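Local coordinates for cell division control protein 4 (Saccharomyces cerevisiae, PDB 3V7D), which serves as the substrate-recognition subunit of an SCF E3 ubiquitin ligase, binding phosphorylated targets such as the CDK inhibitor SIC1 and directing their ubiquitination, at residues N290-W295 / S307-R312; R312-I317 / A328-T333; R322-S327 / I334-L339. The protein carries 1 engineered substitution. All coordinates share one frame; numbering follows the deposited sequence.

The three contacts lie close together in the WD40 propeller domain, with centres about 9 Å apart for interactions 1 and 2 and about 12 Å apart for interaction 3 and either of the others. Interaction 1 joins the WD 4 and WD 5 repeats and comes first along the chain, sharing R312 with interaction 2. Interactions 2 and 3 alternate along the chain and share strand 324-329, which pairs with strand 313-319 in one and strand 334-338 in the other. H309 of interaction 1 is bonded to D331 of interaction 2 and S327 of interaction 3; with W337 they form the Asp-His-Ser-Trp network of WD repeats, tying the blade to its connecting loop.

Interaction 1 of 3, residues N290-W295 / S307-R312; sequences NTLIVW and SGHTDR
N290 and T291 run into strand 292-296 beside the loop 307-312, with the CA of N290 4.5 Å from the CA of R312 and the backbone of N290 in the left-handed region (phi 71°). Two waters span the gap between the backbones. Water 1 accepts from G308 N at 2.7 Å and also bonds to N290 O, while water 2 links the same carbonyl to H309 N. The side chain of N290 leans over the loop: its CG is turned beside its own backbone N (chi1 -42°), CB lies 3.4 Å from D311 O, and the flat amide comes up against the peptide joining D311 to R312. Cutting N290 back to an alanine would remove the amide and would probably leave the D311-R312 peptide without that packing, opening a gap beside the loop. The loop is also braced from within, because R312 N donates to D311 OD1 at 2.7 Å, meeting the carboxylate on its anti side, somewhat out of the plane. H309 approaches with its CB 3.5 Å from N290 O, and its ring turns an edge to L292, whose CD1 sits near the ring plane 4.2 Å from H309 CD2. Both ring nitrogens are engaged beyond this contact, ND1 by D331 OD2 and NE2 by S327 OG, which fixes the rotation of the imidazole. G308 precedes it at phi 148°, where a CB would collide with the carbonyl O of S307; together they form the Gly-His pair familiar from WD repeats. The chemistry is thus divided: water-mediated bonds connect the two backbones, whereas the buried histidine commits both ring nitrogens to its own blade and offers the preceding blade a ring edge and CB.

Interaction 2 of 3, residues R312-I317 / A328-T333; sequences RIYSTI and ASMDTT
M330 packs alongside R312 and Y314, all pointing the same way. Its CB touches Y314 CE1 at 4.0 Å, approaching the ring obliquely, and also lies close to R312 CB. With CG anti to the backbone N (chi1 -172°) and the chain extended beyond it, the side chain runs beside the arginine, bringing SD to 4.1 Å from R312 CD, before CE leads away from the strand. R312 and Y314 are themselves joined, NH1 of the arginine donating to Y314 OH within the guanidinium plane. Behind this cluster, R312 O accepts two bonds: M330 N arrives in the carbonyl plane at 2.8 Å, whereas S329 OG comes from above it, 49° out. The same OG receives D331 N at 2.9 Å almost straight, an ST turn lying within the type I turn from S329 to T332. Further along, Y314 N donates to A328 O at 2.9 Å and S315 N adds a weak bond to that oxygen, while A328 N returns a bond to S315 O at 2.8 Å. Y314 also packs on an apolar side chain of the bound peptide, which places this end of the hairpin beside that peptide, consistent with a position at the substrate-binding surface. Two neighbouring residues facing A328 make a classic beta bulge, here in the antiparallel hairpin of strands 313-319 and 324-329 of a WD40 propeller blade.

Interaction 3 of 3, residues R322-S327 / I334-L339; sequences RKRCIS and IRIWDL
The most distinctive feature is an indole-to-hydroxyl bond across adjacent strands, part of the Asp-His-Ser-Trp network of WD repeats: W337 NE1 donates to S327 OG at 2.9 Å, nearly straight at 174° and with the oxygen almost in the ring plane. The hydroxyl is brought there by a chi1 of 62°, which places OG between its backbone N and carbonyl carbon, and H309 NE2 holds it from the loop before the blade. This bond at its edge restrains the rotation of the indole, and C325 lies obliquely to the ring, SG being 4.9 Å from the centroid of the five-membered ring. The backbones pair antiparallel at 163°. C325 and W337 exchange bonds in both directions, as do S327 and R335, with W337 N reaching C325 O at 2.7 Å. Past the end of the regular pairing, L339 N donates to K323 O at 3.1 Å, and a water bridges this carbonyl to D338 OD1, which also accepts from E340 N. L339 points toward the other strand, and its CD2 meets C325 CB at 3.7 Å. On the face that also carries R324 and D338, I326 and I336 form an apolar patch: I326 CG1 touches I336 CD1 at 3.8 Å, the two side chains lying side by side, and I326 CG2 meets I334 CG2 at 3.8 Å as well. R324 reaches beyond the pair to N380 O. In the four-stranded blade these two strands are the middle ones, bordered by 313-319 and 343-348; C325, S327 and L339 pack on L292 and V294 of strand 292-296 in the preceding blade, and I326 and I336 on L365 of strand 364-369 in the next.

Interaction 1 of 3, residues N290-W295 / S307-R312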
# COMPACT_ATOMS: atom_id res chain seq x y z
N ASN B 290 -20.44 -24.34 -1.11
CA ASN B 290 -21.04 -23.05 -0.75
C ASN B 290 -20.70 -22.54 0.66
O ASN B 290 -21.32 -21.60 1.15
CB ASN B 290 -22.57 -23.06 -0.93
CG ASN B 290 -23.00 -23.74 -2.20
OD1 ASN B 290 -22.19 -24.02 -3.08
ND2 ASN B 290 -24.30 -24.00 -2.32
N THR B 291 -19.72 -23.15 1.30
CA THR B 291 -19.35 -22.77 2.66
C THR B 291 -17.87 -22.45 2.78
O THR B 291 -17.06 -22.86 1.95
CB THR B 291 -19.66 -23.88 3.68
OG1 THR B 291 -18.74 -24.97 3.49
CG2 THR B 291 -21.09 -24.39 3.51
N LEU B 292 -17.52 -21.72 3.83
CA LEU B 292 -16.12 -21.52 4.17
C LEU B 292 -15.87 -22.05 5.57
O LEU B 292 -16.78 -22.09 6.40
CB LEU B 292 -15.73 -20.05 4.10
CG LEU B 292 -15.97 -19.34 2.77
CD1 LEU B 292 -17.29 -18.58 2.81
CD2 LEU B 292 -14.82 -18.40 2.48
N ILE B 293 -14.63 -22.44 5.84
CA ILE B 293 -14.26 -22.86 7.18
C ILE B 293 -13.04 -22.09 7.66
O ILE B 293 -12.07 -21.91 6.91
CB ILE B 293 -14.00 -24.38 7.26
CG1 ILE B 293 -15.25 -25.16 6.85
CG2 ILE B 293 -13.60 -24.77 8.67
CD1 ILE B 293 -15.13 -26.67 7.00
N VAL B 294 -13.10 -21.61 8.89
CA VAL B 294 -11.96 -20.95 9.52
C VAL B 294 -11.24 -21.97 10.40
O VAL B 294 -11.81 -22.49 11.35
CB VAL B 294 -12.40 -19.77 10.39
CG1 VAL B 294 -11.19 -19.04 10.95
CG2 VAL B 294 -13.28 -18.82 9.59
N TRP B 295 -9.98 -22.25 10.06
CA TRP B 295 -9.23 -23.28 10.76
C TRP B 295 -8.18 -22.70 11.70
O TRP B 295 -7.71 -21.58 11.52
CB TRP B 295 -8.52 -24.20 9.76
CG TRP B 295 -9.41 -24.79 8.70
CD1 TRP B 295 -9.66 -24.28 7.46
CD2 TRP B 295 -10.14 -26.02 8.78
NE1 TRP B 295 -10.51 -25.11 6.77
CE2 TRP B 295 -10.82 -26.19 7.56
CE3 TRP B 295 -10.29 -26.99 9.78
CZ2 TRP B 295 -11.63 -27.29 7.31
CZ3 TRP B 295 -11.10 -28.08 9.52
CH2 TRP B 295 -11.76 -28.22 8.30
N SER B 307 -21.69 -20.24 6.75
CA SER B 307 -22.77 -20.70 5.88
C SER B 307 -23.67 -19.53 5.51
O SER B 307 -23.85 -18.60 6.29
CB SER B 307 -23.61 -21.77 6.59
OG SER B 307 -22.78 -22.78 7.14
N GLY B 308 -24.26 -19.59 4.32
CA GLY B 308 -25.14 -18.53 3.87
C GLY B 308 -25.12 -18.30 2.37
O GLY B 308 -26.14 -17.95 1.78
N HIS B 309 -23.95 -18.47 1.75
CA HIS B 309 -23.86 -18.38 0.29
C HIS B 309 -24.75 -19.46 -0.31
O HIS B 309 -24.91 -20.54 0.27
CB HIS B 309 -22.42 -18.53 -0.19
CG HIS B 309 -21.61 -17.27 -0.10
ND1 HIS B 309 -21.84 -16.17 -0.90
CD2 HIS B 309 -20.56 -16.93 0.70
CE1 HIS B 309 -20.98 -15.21 -0.60
NE2 HIS B 309 -20.19 -15.65 0.37
N THR B 310 -25.35 -19.17 -1.46
CA THR B 310 -26.26 -20.12 -2.09
C THR B 310 -25.60 -20.83 -3.28
O THR B 310 -26.26 -21.58 -4.00
CB THR B 310 -27.55 -19.43 -2.55
OG1 THR B 310 -27.22 -18.28 -3.33
CG2 THR B 310 -28.39 -19.00 -1.35
N ASP B 311 -24.31 -20.59 -3.47
CA ASP B 311 -23.57 -21.25 -4.54
C ASP B 311 -22.07 -21.30 -4.26
O ASP B 311 -21.61 -20.81 -3.23
CB ASP B 311 -23.86 -20.59 -5.89
CG ASP B 311 -23.91 -21.59 -7.02
OD1 ASP B 311 -23.28 -22.66 -6.89
OD2 ASP B 311 -24.57 -21.32 -8.04
N ARG B 312 -21.33 -21.92 -5.17
CA ARG B 312 -19.89 -22.15 -5.02
C ARG B 312 -19.09 -20.95 -4.53
O ARG B 312 -19.32 -19.82 -4.95
CB ARG B 312 -19.29 -22.60 -6.36
CG ARG B 312 -19.82 -23.90 -6.90
CD ARG B 312 -19.17 -24.19 -8.24
NE ARG B 312 -19.30 -25.59 -8.63
CZ ARG B 312 -18.74 -26.12 -9.71
NH1 ARG B 312 -17.99 -25.37 -10.51
NH2 ARG B 312 -18.91 -27.41 -9.99
O HOH W 1 -23.47 -21.67 2.86
O HOH W 2 -21.21 -19.57 2.61

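Interaction 2 of 3, residues R312-I317 / A328-T333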
# COMPACT_ATOMS: atom_id res chain seq x y z
N ARG B 312 -21.33 -21.92 -5.17
CA ARG B 312 -19.89 -22.15 -5.02
C ARG B 312 -19.09 -20.95 -4.53
O ARG B 312 -19.32 -19.82 -4.95
CB ARG B 312 -19.29 -22.60 -6.36
CG ARG B 312 -19.82 -23.90 -6.90
CD ARG B 312 -19.17 -24.19 -8.24
NE ARG B 312 -19.30 -25.59 -8.63
CZ ARG B 312 -18.74 -26.12 -9.71
NH1 ARG B 312 -17.99 -25.37 -10.51
NH2 ARG B 312 -18.91 -27.41 -9.99
N ILE B 313 -18.14 -21.20 -3.63
CA ILE B 313 -17.18 -20.19 -3.24
C ILE B 313 -15.96 -20.31 -4.15
O ILE B 313 -15.39 -21.39 -4.30
CB ILE B 313 -16.70 -20.37 -1.79
CG1 ILE B 313 -17.88 -20.65 -0.85
CG2 ILE B 313 -15.90 -19.15 -1.34
CD1 ILE B 313 -18.83 -19.49 -0.69
N TYR B 314 -15.57 -19.20 -4.77
CA TYR B 314 -14.47 -19.23 -5.72
C TYR B 314 -13.22 -18.54 -5.19
O TYR B 314 -12.11 -18.82 -5.64
CB TYR B 314 -14.90 -18.61 -7.06
CG TYR B 314 -15.47 -19.62 -8.02
CD1 TYR B 314 -16.81 -19.96 -7.99
CD2 TYR B 314 -14.65 -20.25 -8.95
CE1 TYR B 314 -17.33 -20.89 -8.87
CE2 TYR B 314 -15.17 -21.18 -9.83
CZ TYR B 314 -16.50 -21.50 -9.79
OH TYR B 314 -17.01 -22.43 -10.67
N SER B 315 -13.40 -17.64 -4.23
CA SER B 315 -12.28 -16.86 -3.72
C SER B 315 -12.52 -16.41 -2.29
O SER B 315 -13.62 -15.99 -1.94
CB SER B 315 -12.05 -15.64 -4.61
OG SER B 315 -10.95 -14.88 -4.15
N THR B 316 -11.48 -16.49 -1.47
CA THR B 316 -11.55 -15.92 -0.13
C THR B 316 -10.26 -15.22 0.28
O THR B 316 -9.16 -15.59 -0.14
CB THR B 316 -11.92 -16.97 0.93
OG1 THR B 316 -12.29 -16.31 2.14
CG2 THR B 316 -10.75 -17.92 1.20
N ILE B 317 -10.41 -14.19 1.10
CA ILE B 317 -9.27 -13.51 1.68
C ILE B 317 -9.43 -13.46 3.19
O ILE B 317 -10.50 -13.10 3.69
CB ILE B 317 -9.12 -12.08 1.14
CG1 ILE B 317 -8.71 -12.11 -0.33
CG2 ILE B 317 -8.09 -11.30 1.97
CD1 ILE B 317 -8.46 -10.74 -0.92
N ALA B 328 -16.13 -14.67 -1.91
CA ALA B 328 -16.72 -14.34 -3.20
C ALA B 328 -17.32 -15.59 -3.82
O ALA B 328 -16.70 -16.65 -3.81
CB ALA B 328 -15.69 -13.72 -4.13
N SER B 329 -18.53 -15.46 -4.36
CA SER B 329 -19.28 -16.65 -4.75
C SER B 329 -19.90 -16.61 -6.14
O SER B 329 -20.05 -15.55 -6.74
CB SER B 329 -20.37 -16.95 -3.71
OG SER B 329 -21.27 -17.95 -4.18
N MET B 330 -20.26 -17.79 -6.63
CA MET B 330 -20.97 -17.92 -7.89
C MET B 330 -22.38 -17.33 -7.77
O MET B 330 -23.04 -17.06 -8.77
CB MET B 330 -21.04 -19.39 -8.29
CG MET B 330 -21.59 -19.65 -9.68
SD MET B 330 -21.50 -21.39 -10.13
CE MET B 330 -22.43 -21.39 -11.66
N ASP B 331 -22.84 -17.11 -6.53
CA ASP B 331 -24.14 -16.49 -6.31
C ASP B 331 -24.13 -14.98 -6.56
O ASP B 331 -25.11 -14.29 -6.26
CB ASP B 331 -24.71 -16.82 -4.92
CG ASP B 331 -23.88 -16.25 -3.77
OD1 ASP B 331 -23.08 -15.31 -3.98
OD2 ASP B 331 -24.05 -16.74 -2.64
N THR B 332 -23.01 -14.48 -7.09
CA THR B 332 -22.81 -13.07 -7.43
C THR B 332 -22.60 -12.15 -6.22
O THR B 332 -22.42 -10.95 -6.38
CB THR B 332 -23.95 -12.47 -8.30
OG1 THR B 332 -25.11 -12.25 -7.48
CG2 THR B 332 -24.30 -13.39 -9.46
N THR B 333 -22.64 -12.71 -5.01
CA THR B 333 -22.49 -11.88 -3.82
C THR B 333 -21.10 -11.98 -3.21
O THR B 333 -20.37 -12.96 -3.43
CB THR B 333 -23.53 -12.24 -2.72
OG1 THR B 333 -23.16 -13.48 -2.10
CG2 THR B 333 -24.92 -12.35 -3.31

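Interaction 3 of 3, residues R322-S327 / I334-L339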
# COMPACT_ATOMS: atom_id res chain seq x y z
N ARG B 322 -7.81 -6.83 10.30
CA ARG B 322 -9.09 -6.46 10.90
C ARG B 322 -9.79 -7.67 11.51
O ARG B 322 -10.87 -7.52 12.10
CB ARG B 322 -9.99 -5.81 9.86
CG ARG B 322 -9.37 -4.61 9.18
CD ARG B 322 -10.31 -3.99 8.16
NE ARG B 322 -9.70 -2.83 7.53
CZ ARG B 322 -8.84 -2.88 6.52
NH1 ARG B 322 -8.47 -4.06 6.03
NH2 ARG B 322 -8.33 -1.77 6.02
N LYS B 323 -9.18 -8.84 11.38
CA LYS B 323 -9.76 -10.10 11.84
C LYS B 323 -11.12 -10.34 11.19
O LYS B 323 -12.14 -10.50 11.87
CB LYS B 323 -9.88 -10.13 13.37
CG LYS B 323 -8.54 -10.09 14.09
CD LYS B 323 -8.70 -10.46 15.56
CE LYS B 323 -9.17 -11.90 15.73
NZ LYS B 323 -8.09 -12.89 15.46
N ARG B 324 -11.12 -10.35 9.86
CA ARG B 324 -12.34 -10.58 9.09
C ARG B 324 -12.08 -11.56 7.96
O ARG B 324 -10.94 -11.82 7.59
CB ARG B 324 -12.84 -9.27 8.49
CG ARG B 324 -13.26 -8.21 9.49
CD ARG B 324 -13.58 -6.91 8.78
NE ARG B 324 -13.88 -5.83 9.71
CZ ARG B 324 -14.04 -4.56 9.35
NH1 ARG B 324 -13.91 -4.21 8.08
NH2 ARG B 324 -14.31 -3.64 10.26
N CYS B 325 -13.16 -12.10 7.41
CA CYS B 325 -13.07 -12.92 6.22
C CYS B 325 -13.93 -12.34 5.10
O CYS B 325 -15.06 -11.90 5.33
CB CYS B 325 -13.51 -14.35 6.49
SG CYS B 325 -13.64 -15.33 4.98
N ILE B 326 -13.38 -12.34 3.90
CA ILE B 326 -14.10 -11.90 2.72
C ILE B 326 -14.28 -13.09 1.80
O ILE B 326 -13.32 -13.82 1.53
CB ILE B 326 -13.31 -10.80 1.98
CG1 ILE B 326 -12.98 -9.66 2.95
CG2 ILE B 326 -14.09 -10.30 0.78
CD1 ILE B 326 -11.69 -8.95 2.63
N SER B 327 -15.50 -13.31 1.33
CA SER B 327 -15.80 -14.46 0.49
C SER B 327 -16.51 -14.05 -0.80
O SER B 327 -17.38 -13.18 -0.78
CB SER B 327 -16.65 -15.48 1.25
OG SER B 327 -17.90 -14.92 1.64
N ILE B 334 -20.74 -10.95 -2.45
CA ILE B 334 -19.53 -10.96 -1.64
C ILE B 334 -19.95 -10.82 -0.19
O ILE B 334 -20.75 -9.95 0.15
CB ILE B 334 -18.62 -9.78 -1.99
CG1 ILE B 334 -18.20 -9.85 -3.46
CG2 ILE B 334 -17.40 -9.78 -1.08
CD1 ILE B 334 -17.72 -8.53 -4.01
N ARG B 335 -19.42 -11.67 0.68
CA ARG B 335 -19.77 -11.60 2.09
C ARG B 335 -18.58 -11.23 2.97
O ARG B 335 -17.46 -11.69 2.75
CB ARG B 335 -20.41 -12.90 2.58
CG ARG B 335 -21.83 -13.09 2.07
CD ARG B 335 -22.49 -14.31 2.67
NE ARG B 335 -23.93 -14.27 2.48
CZ ARG B 335 -24.81 -14.71 3.38
NH1 ARG B 335 -24.39 -15.21 4.53
NH2 ARG B 335 -26.11 -14.64 3.13
N ILE B 336 -18.85 -10.40 3.97
CA ILE B 336 -17.85 -10.01 4.95
C ILE B 336 -18.21 -10.67 6.27
O ILE B 336 -19.34 -10.52 6.75
CB ILE B 336 -17.82 -8.49 5.14
CG1 ILE B 336 -17.70 -7.78 3.78
CG2 ILE B 336 -16.69 -8.08 6.08
CD1 ILE B 336 -16.42 -8.08 3.04
N TRP B 337 -17.27 -11.39 6.86
CA TRP B 337 -17.53 -12.13 8.09
C TRP B 337 -16.65 -11.63 9.24
O TRP B 337 -15.49 -11.29 9.03
CB TRP B 337 -17.28 -13.62 7.89
CG TRP B 337 -17.92 -14.22 6.67
CD1 TRP B 337 -17.46 -14.15 5.38
CD2 TRP B 337 -19.11 -15.02 6.63
NE1 TRP B 337 -18.31 -14.84 4.54
CE2 TRP B 337 -19.32 -15.38 5.28
CE3 TRP B 337 -20.02 -15.44 7.60
CZ2 TRP B 337 -20.42 -16.16 4.89
CZ3 TRP B 337 -21.10 -16.22 7.20
CH2 TRP B 337 -21.29 -16.56 5.86
N ASP B 338 -17.20 -11.60 10.44
CA ASP B 338 -16.45 -11.23 11.64
C ASP B 338 -15.81 -12.48 12.23
O ASP B 338 -16.50 -13.34 12.75
CB ASP B 338 -17.38 -10.58 12.67
CG ASP B 338 -16.63 -9.95 13.84
OD1 ASP B 338 -15.49 -10.37 14.13
OD2 ASP B 338 -17.20 -9.03 14.47
N LEU B 339 -14.48 -12.56 12.16
CA LEU B 339 -13.79 -13.76 12.64
C LEU B 339 -13.52 -13.75 14.14
O LEU B 339 -12.75 -14.57 14.65
CB LEU B 339 -12.49 -14.00 11.87
CG LEU B 339 -12.63 -14.38 10.40
CD1 LEU B 339 -11.46 -15.25 9.95
CD2 LEU B 339 -13.97 -15.07 10.12
O HOH W 3 -13.34 -8.68 13.72